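PDB 3L84: transketolase from Campylobacter jejuni, which belongs to the transketolase family of thiamine diphosphate-dependent enzymes and is built as a dimer of multidomain subunits. Local coordinates for residues D59-Y73 with P99-T113. Numbering follows the deposited sequence.
Sequences DRLVFSGGHASALLY and PGHPEISTLGVEIAT
E110 reaches from the loop 99-113 over the backbone of L61 in strand 60-63. Its CB lies against the carbonyl oxygen of L61, and E110 CG comes closer, 3.3 Å from L61 O. A bend at chi2 (-68°) lays the carboxylate beside R60, where E110 OE1 sits 3.7 Å from R60 CD and 4.1 Å from R60 NE, too far for a salt bridge. A water to the side accepts from R60 NE and donates a weak bond to E110 OE1, while carbonyls of R58 and L56 hold R60 NH1 and that of Y404 holds NH2. E110 OE2 forms a salt bridge with R58 and accepts a hydrogen bond from another water, which also links D59 O and L61 N. A flexible acid suits this place: its methylenes pack on the strand while its oxygens collect bonds.

At the strand's end and the helix start, short hydroxyl side chains hold backbone carbonyls: T113 OG1 donates to F63 O almost in line with the carbonyl bond (172°), and S69 OG meets G100 O at 2.8 Å from above the carbonyl plane. G66, without a side chain, lets T113 and P102 close in on its backbone. Y73 reaches farther, its OH donating to P99 O at 2.6 Å while a water joins it to E103 N and T106 OG1, itself bonded to K97 O. The rigid ring of P102 rests its CG 4.0 Å from L72 CD2, and H101 stacks on H453 of the second subunit. A loop thus lines an outermost strand of the parallel sheet in the alpha/beta thiamine diphosphate-binding domain.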
ATOM      1  N   ASP A  59      11.374  22.338  18.475  1.00  5.76           N
ATOM      2  CA  ASP A  59      11.499  21.940  17.082  1.00  6.32           C
ATOM      3  C   ASP A  59      11.404  20.412  16.983  1.00  6.81           C
ATOM      4  O   ASP A  59      11.893  19.699  17.859  1.00  8.48           O
ATOM      5  CB  ASP A  59      12.833  22.359  16.497  1.00  6.95           C
ATOM      6  CG  ASP A  59      12.987  23.844  16.328  1.00  7.89           C
ATOM      7  OD1 ASP A  59      11.991  24.617  16.315  1.00  7.22           O
ATOM      8  OD2 ASP A  59      14.151  24.305  16.216  1.00  8.69           O
ATOM      9  N   ARG A  60      10.787  19.927  15.921  1.00  7.56           N
ATOM     10  CA  ARG A  60      10.634  18.489  15.680  1.00  8.07           C
ATOM     11  C   ARG A  60      11.649  18.095  14.592  1.00  7.99           C
ATOM     12  O   ARG A  60      11.579  18.595  13.479  1.00  9.28           O
ATOM     13  CB  ARG A  60       9.206  18.096  15.241  1.00  9.27           C
ATOM     14  CG  ARG A  60       8.000  18.595  16.082  1.00 11.98           C
ATOM     15  CD  ARG A  60       8.077  18.074  17.462  1.00 11.65           C
ATOM     16  NE  ARG A  60       6.799  18.079  18.211  1.00  8.82           N
ATOM     17  CZ  ARG A  60       6.281  19.121  18.870  1.00  7.33           C
ATOM     18  NH1 ARG A  60       6.861  20.313  18.821  1.00  7.15           N
ATOM     19  NH2 ARG A  60       5.189  18.985  19.628  1.00  7.41           N
ATOM     20  N   LEU A  61      12.551  17.166  14.892  1.00  7.54           N
ATOM     21  CA  LEU A  61      13.544  16.650  13.985  1.00  8.35           C
ATOM     22  C   LEU A  61      13.124  15.257  13.564  1.00  7.27           C
ATOM     23  O   LEU A  61      12.845  14.424  14.417  1.00  9.05           O
ATOM     24  CB  LEU A  61      14.893  16.594  14.674  1.00  9.97           C
ATOM     25  CG  LEU A  61      16.075  15.983  13.933  1.00 10.44           C
ATOM     26  CD1 LEU A  61      16.343  16.768  12.683  1.00 11.03           C
ATOM     27  CD2 LEU A  61      17.301  15.905  14.882  1.00 13.49           C
ATOM     28  N   VAL A  62      13.053  15.008  12.266  1.00  7.08           N
ATOM     29  CA  VAL A  62      12.699  13.697  11.709  1.00  7.11           C
ATOM     30  C   VAL A  62      13.779  13.202  10.738  1.00  7.52           C
ATOM     31  O   VAL A  62      14.058  13.861   9.727  1.00  8.20           O
ATOM     32  CB  VAL A  62      11.383  13.739  10.945  1.00  7.38           C
ATOM     33  CG1 VAL A  62      11.028  12.347  10.337  1.00  8.83           C
ATOM     34  CG2 VAL A  62      10.218  14.241  11.837  1.00  9.29           C
ATOM     35  N   PHE A  63      14.349  12.042  11.007  1.00  7.86           N
ATOM     36  CA  PHE A  63      15.233  11.333  10.058  1.00  8.47           C
ATOM     37  C   PHE A  63      14.356  10.424   9.212  1.00  7.51           C
ATOM     38  O   PHE A  63      14.033   9.335   9.653  1.00  8.83           O
ATOM     39  CB  PHE A  63      16.266  10.474  10.795  1.00  9.99           C
ATOM     40  CG  PHE A  63      17.481  11.196  11.286  1.00 12.10           C
ATOM     41  CD1 PHE A  63      17.396  12.323  12.068  1.00 12.71           C
ATOM     42  CD2 PHE A  63      18.756  10.657  11.056  1.00 13.92           C
ATOM     43  CE1 PHE A  63      18.579  12.982  12.531  1.00 15.31           C
ATOM     44  CE2 PHE A  63      19.896  11.284  11.529  1.00 14.65           C
ATOM     45  CZ  PHE A  63      19.794  12.446  12.262  1.00 14.85           C
ATOM     46  N   SER A  64      13.969  10.809   8.005  1.00  6.89           N
ATOM     47  CA  SER A  64      13.135   9.945   7.197  1.00  7.56           C
ATOM     48  C   SER A  64      13.863   8.676   6.773  1.00  9.04           C
ATOM     49  O   SER A  64      13.268   7.608   6.713  1.00  9.75           O
ATOM     50  CB  SER A  64      12.587  10.710   5.993  1.00  7.99           C
ATOM     51  OG  SER A  64      11.613   9.908   5.321  1.00  8.18           O
ATOM     52  N   GLY A  65      15.156   8.806   6.525  1.00  9.33           N
ATOM     53  CA  GLY A  65      15.997   7.662   6.258  1.00  9.30           C
ATOM     54  C   GLY A  65      16.399   7.087   7.601  1.00  9.57           C
ATOM     55  O   GLY A  65      17.464   7.423   8.136  1.00 11.13           O
ATOM     56  N   GLY A  66      15.561   6.218   8.154  1.00  9.88           N
ATOM     57  CA  GLY A  66      15.804   5.651   9.494  1.00 10.20           C
ATOM     58  C   GLY A  66      17.060   4.818   9.516  1.00  9.49           C
ATOM     59  O   GLY A  66      17.623   4.584  10.584  1.00  9.01           O
ATOM     60  N   HIS A  67      17.523   4.384   8.356  1.00  9.28           N
ATOM     61  CA  HIS A  67      18.801   3.686   8.245  1.00 10.00           C
ATOM     62  C   HIS A  67      19.951   4.481   8.818  1.00  9.78           C
ATOM     63  O   HIS A  67      20.931   3.860   9.212  1.00  9.94           O
ATOM     64  CB  HIS A  67      19.097   3.235   6.813  1.00 11.01           C
ATOM     65  CG  HIS A  67      19.089   4.342   5.828  1.00 11.47           C
ATOM     66  ND1 HIS A  67      20.197   5.098   5.519  1.00 18.64           N
ATOM     67  CD2 HIS A  67      18.065   4.863   5.122  1.00 10.85           C
ATOM     68  CE1 HIS A  67      19.856   6.009   4.615  1.00 15.37           C
ATOM     69  NE2 HIS A  67      18.559   5.904   4.384  1.00 14.59           N
ATOM     70  N   ALA A  68      19.854   5.812   8.868  1.00  9.28           N
ATOM     71  CA  ALA A  68      20.890   6.663   9.430  1.00  8.83           C
ATOM     72  C   ALA A  68      20.801   6.822  10.958  1.00  7.84           C
ATOM     73  O   ALA A  68      21.328   7.788  11.538  1.00  9.27           O
ATOM     74  CB  ALA A  68      20.881   8.032   8.696  1.00 10.36           C
ATOM     75  N   SER A  69      20.157   5.856  11.595  1.00  7.44           N
ATOM     76  CA  SER A  69      19.976   5.811  13.034  1.00  7.14           C
ATOM     77  C   SER A  69      21.249   6.044  13.836  1.00  7.62           C
ATOM     78  O   SER A  69      21.180   6.682  14.871  1.00  7.30           O
ATOM     79  CB  SER A  69      19.355   4.472  13.403  1.00  7.75           C
ATOM     80  OG  SER A  69      20.178   3.428  12.947  1.00  8.96           O
ATOM     81  N   ALA A  70      22.402   5.534  13.391  1.00  6.92           N
ATOM     82  CA  ALA A  70      23.591   5.715  14.201  1.00  7.06           C
ATOM     83  C   ALA A  70      23.922   7.196  14.392  1.00  7.38           C
ATOM     84  O   ALA A  70      24.405   7.627  15.434  1.00  7.62           O
ATOM     85  CB  ALA A  70      24.791   4.980  13.568  1.00  7.94           C
ATOM     86  N   LEU A  71      23.674   7.989  13.369  1.00  7.33           N
ATOM     87  CA  LEU A  71      23.934   9.427  13.463  1.00  6.90           C
ATOM     88  C   LEU A  71      22.966  10.095  14.438  1.00  7.36           C
ATOM     89  O   LEU A  71      23.357  10.936  15.253  1.00  7.44           O
ATOM     90  CB  LEU A  71      23.819  10.099  12.090  1.00  7.24           C
ATOM     91  CG  LEU A  71      24.107  11.595  12.043  1.00  8.04           C
ATOM     92  CD1 LEU A  71      25.566  11.880  12.390  1.00  8.19           C
ATOM     93  CD2 LEU A  71      23.753  12.233  10.654  1.00  9.05           C
ATOM     94  N   LEU A  72      21.676   9.739  14.346  1.00  6.65           N
ATOM     95  CA  LEU A  72      20.692  10.252  15.291  1.00  7.05           C
ATOM     96  C   LEU A  72      21.065   9.896  16.719  1.00  6.94           C
ATOM     97  O   LEU A  72      21.069  10.755  17.598  1.00  6.98           O
ATOM     98  CB  LEU A  72      19.292   9.745  14.969  1.00  7.20           C
ATOM     99  CG  LEU A  72      18.164  10.158  15.929  1.00  7.86           C
ATOM    100  CD1 LEU A  72      18.019  11.638  16.048  1.00 10.54           C
ATOM    101  CD2 LEU A  72      16.884   9.482  15.468  1.00 10.00           C
ATOM    102  N   TYR A  73      21.403   8.634  16.960  1.00  6.03           N
ATOM    103  CA  TYR A  73      21.754   8.210  18.316  1.00  6.34           C
ATOM    104  C   TYR A  73      23.009   8.929  18.822  1.00  6.96           C
ATOM    105  O   TYR A  73      23.072   9.324  19.983  1.00  7.03           O
ATOM    106  CB  TYR A  73      21.994   6.702  18.328  1.00  6.43           C
ATOM    107  CG  TYR A  73      20.800   5.850  17.983  1.00  6.67           C
ATOM    108  CD1 TYR A  73      19.528   6.260  18.233  1.00  7.52           C
ATOM    109  CD2 TYR A  73      20.966   4.602  17.406  1.00  8.31           C
ATOM    110  CE1 TYR A  73      18.436   5.444  17.917  1.00  8.56           C
ATOM    111  CE2 TYR A  73      19.911   3.780  17.111  1.00  6.06           C
ATOM    112  CZ  TYR A  73      18.651   4.199  17.333  1.00  6.82           C
ATOM    113  OH  TYR A  73      17.564   3.386  17.027  1.00  7.51           O
ATOM    114  N   PRO A  99      18.114   0.381  18.497  1.00  6.34           N
ATOM    115  CA  PRO A  99      17.758  -0.536  17.432  1.00  6.37           C
ATOM    116  C   PRO A  99      18.162   0.006  16.057  1.00  6.07           C
ATOM    117  O   PRO A  99      18.416   1.187  15.860  1.00  6.79           O
ATOM    118  CB  PRO A  99      16.225  -0.614  17.540  1.00  6.39           C
ATOM    119  CG  PRO A  99      15.819   0.662  18.194  1.00  6.93           C
ATOM    120  CD  PRO A  99      16.907   0.890  19.171  1.00  6.79           C
ATOM    121  N   GLY A 100      18.178  -0.891  15.071  1.00  6.11           N
ATOM    122  CA  GLY A 100      18.681  -0.542  13.724  1.00  7.32           C
ATOM    123  C   GLY A 100      17.967   0.576  13.020  1.00  7.24           C
ATOM    124  O   GLY A 100      18.583   1.267  12.219  1.00  8.11           O
ATOM    125  N   HIS A 101      16.670   0.700  13.257  1.00  6.83           N
ATOM    126  CA  HIS A 101      15.906   1.859  12.824  1.00  7.37           C
ATOM    127  C   HIS A 101      15.251   2.482  14.046  1.00  7.20           C
ATOM    128  O   HIS A 101      14.954   1.779  15.007  1.00  7.86           O
ATOM    129  CB  HIS A 101      14.860   1.513  11.751  1.00  7.64           C
ATOM    130  CG  HIS A 101      15.470   0.963  10.505  1.00  7.14           C
ATOM    131  ND1 HIS A 101      15.751   1.706   9.375  1.00 11.78           N
ATOM    132  CD2 HIS A 101      15.948  -0.281  10.260  1.00  8.72           C
ATOM    133  CE1 HIS A 101      16.351   0.918   8.484  1.00  9.25           C
ATOM    134  NE2 HIS A 101      16.474  -0.281   8.994  1.00 12.71           N
ATOM    135  N   PRO A 102      15.035   3.797  14.076  1.00  7.59           N
ATOM    136  CA  PRO A 102      14.618   4.427  15.349  1.00  8.58           C
ATOM    137  C   PRO A 102      13.192   4.088  15.771  1.00  8.04           C
ATOM    138  O   PRO A 102      12.275   3.971  14.921  1.00  8.29           O
ATOM    139  CB  PRO A 102      14.755   5.926  15.055  1.00  9.00           C
ATOM    140  CG  PRO A 102      15.681   6.013  13.832  1.00  8.80           C
ATOM    141  CD  PRO A 102      15.281   4.808  13.029  1.00  7.44           C
ATOM    142  N   GLU A 103      13.044   3.943  17.082  1.00  7.78           N
ATOM    143  CA  GLU A 103      11.774   3.550  17.728  1.00  7.92           C
ATOM    144  C   GLU A 103      11.480   4.585  18.798  1.00  7.22           C
ATOM    145  O   GLU A 103      12.389   5.074  19.477  1.00  7.99           O
ATOM    146  CB  GLU A 103      11.846   2.162  18.386  1.00  8.40           C
ATOM    147  CG  GLU A 103      12.179   1.056  17.401  1.00  9.80           C
ATOM    148  CD  GLU A 103      12.325  -0.331  18.001  1.00 10.66           C
ATOM    149  OE1 GLU A 103      12.043  -0.560  19.196  1.00 12.96           O
ATOM    150  OE2 GLU A 103      12.800  -1.220  17.236  1.00 10.69           O
ATOM    151  N   ILE A 104      10.202   4.916  19.020  1.00  7.04           N
ATOM    152  CA  ILE A 104       9.867   5.975  19.974  1.00  7.14           C
ATOM    153  C   ILE A 104      10.108   5.603  21.430  1.00  8.18           C
ATOM    154  O   ILE A 104      10.130   6.467  22.285  1.00  9.35           O
ATOM    155  CB  ILE A 104       8.444   6.525  19.767  1.00  6.77           C
ATOM    156  CG1 ILE A 104       7.377   5.462  20.023  1.00  7.22           C
ATOM    157  CG2 ILE A 104       8.326   7.159  18.344  1.00  8.04           C
ATOM    158  CD1 ILE A 104       5.980   6.117  20.288  1.00  8.89           C
ATOM    159  N   SER A 105      10.335   4.320  21.723  1.00  8.05           N
ATOM    160  CA  SER A 105      10.752   3.950  23.058  1.00 10.12           C
ATOM    161  C   SER A 105      12.119   4.505  23.421  1.00 10.75           C
ATOM    162  O   SER A 105      12.449   4.626  24.618  1.00 12.21           O
ATOM    163  CB  SER A 105      10.717   2.432  23.189  1.00 10.73           C
ATOM    164  OG  SER A 105      11.421   1.787  22.154  1.00 12.19           O
ATOM    165  N   THR A 106      12.926   4.893  22.436  1.00  9.39           N
ATOM    166  CA  THR A 106      14.144   5.646  22.698  1.00  9.93           C
ATOM    167  C   THR A 106      13.772   7.110  22.819  1.00 10.15           C
ATOM    168  O   THR A 106      13.373   7.771  21.890  1.00  9.13           O
ATOM    169  CB  THR A 106      15.158   5.447  21.586  1.00  9.95           C
ATOM    170  OG1 THR A 106      15.435   4.030  21.442  1.00  9.68           O
ATOM    171  CG2 THR A 106      16.457   6.226  21.849  1.00 10.34           C
ATOM    172  N   LEU A 107      13.952   7.655  24.007  1.00 11.36           N
ATOM    173  CA  LEU A 107      13.642   9.069  24.260  1.00 13.42           C
ATOM    174  C   LEU A 107      14.412  10.009  23.355  1.00 13.26           C
ATOM    175  O   LEU A 107      15.629   9.846  23.124  1.00 14.62           O
ATOM    176  CB  LEU A 107      13.964   9.418  25.721  1.00 15.91           C
ATOM    177  CG  LEU A 107      12.801   9.166  26.682  1.00 19.56           C
ATOM    178  CD1 LEU A 107      12.040  10.464  26.950  1.00 23.86           C
ATOM    179  CD2 LEU A 107      11.824   8.066  26.254  1.00 20.04           C
ATOM    180  N   GLY A 108      13.684  10.960  22.777  1.00 10.98           N
ATOM    181  CA  GLY A 108      14.255  11.845  21.806  1.00 11.19           C
ATOM    182  C   GLY A 108      13.890  11.507  20.375  1.00 10.06           C
ATOM    183  O   GLY A 108      14.010  12.338  19.508  1.00 12.70           O
ATOM    184  N   VAL A 109      13.455  10.272  20.095  1.00  8.37           N
ATOM    185  CA  VAL A 109      13.051   9.884  18.755  1.00  7.81           C
ATOM    186  C   VAL A 109      11.612  10.360  18.535  1.00  7.21           C
ATOM    187  O   VAL A 109      10.682   9.960  19.245  1.00  7.71           O
ATOM    188  CB  VAL A 109      13.147   8.376  18.565  1.00  6.22           C
ATOM    189  CG1 VAL A 109      12.478   7.974  17.258  1.00  8.22           C
ATOM    190  CG2 VAL A 109      14.617   7.914  18.600  1.00  6.96           C
ATOM    191  N   GLU A 110      11.398  11.208  17.546  1.00  6.99           N
ATOM    192  CA  GLU A 110      10.095  11.818  17.377  1.00  7.62           C
ATOM    193  C   GLU A 110       9.044  10.860  16.857  1.00  7.26           C
ATOM    194  O   GLU A 110       7.870  10.955  17.223  1.00  8.11           O
ATOM    195  CB  GLU A 110      10.187  13.041  16.452  1.00  8.40           C
ATOM    196  CG  GLU A 110      10.939  14.239  17.078  1.00  9.84           C
ATOM    197  CD  GLU A 110      10.229  14.901  18.235  1.00 11.94           C
ATOM    198  OE1 GLU A 110       9.023  14.633  18.436  1.00 12.75           O
ATOM    199  OE2 GLU A 110      10.904  15.702  18.916  1.00 10.49           O
ATOM    200  N   ILE A 111       9.454   9.995  15.963  1.00  6.77           N
ATOM    201  CA  ILE A 111       8.532   9.090  15.276  1.00  7.47           C
ATOM    202  C   ILE A 111       9.356   7.956  14.732  1.00  7.35           C
ATOM    203  O   ILE A 111      10.528   8.139  14.415  1.00  7.26           O
ATOM    204  CB  ILE A 111       7.718   9.865  14.207  1.00  8.18           C
ATOM    205  CG1 ILE A 111       6.552   9.031  13.649  1.00  9.50           C
ATOM    206  CG2 ILE A 111       8.595  10.317  13.055  1.00  9.57           C
ATOM    207  CD1 ILE A 111       5.389   9.886  13.161  1.00 10.62           C
ATOM    208  N   ALA A 112       8.804   6.753  14.701  1.00  6.33           N
ATOM    209  CA  ALA A 112       9.494   5.625  14.138  1.00  6.28           C
ATOM    210  C   ALA A 112       9.613   5.775  12.658  1.00  8.11           C
ATOM    211  O   ALA A 112       8.626   6.120  12.004  1.00  9.97           O
ATOM    212  CB  ALA A 112       8.752   4.293  14.486  1.00  7.00           C
ATOM    213  N   THR A 113      10.798   5.557  12.114  1.00  7.53           N
ATOM    214  CA  THR A 113      11.003   5.634  10.665  1.00  8.78           C
ATOM    215  C   THR A 113      11.840   4.469  10.212  1.00  9.79           C
ATOM    216  O   THR A 113      12.475   3.794  10.978  1.00 13.00           O
ATOM    217  CB  THR A 113      11.675   6.964  10.219  1.00  9.44           C
ATOM    218  OG1 THR A 113      12.968   7.050  10.797  1.00  9.36           O
ATOM    219  CG2 THR A 113      10.803   8.205  10.597  1.00  9.58           C
TER
HETATM  220  O   HOH W   1      13.020  16.661  17.761  1.00 17.31           O
HETATM  221  O   HOH W   2       5.796  15.413  18.492  1.00 12.15           O
HETATM  222  O   HOH W   3      13.641  12.300  15.966  1.00 10.52           O
HETATM  223  O   HOH W   4      15.380   4.105  18.640  1.00  8.34           O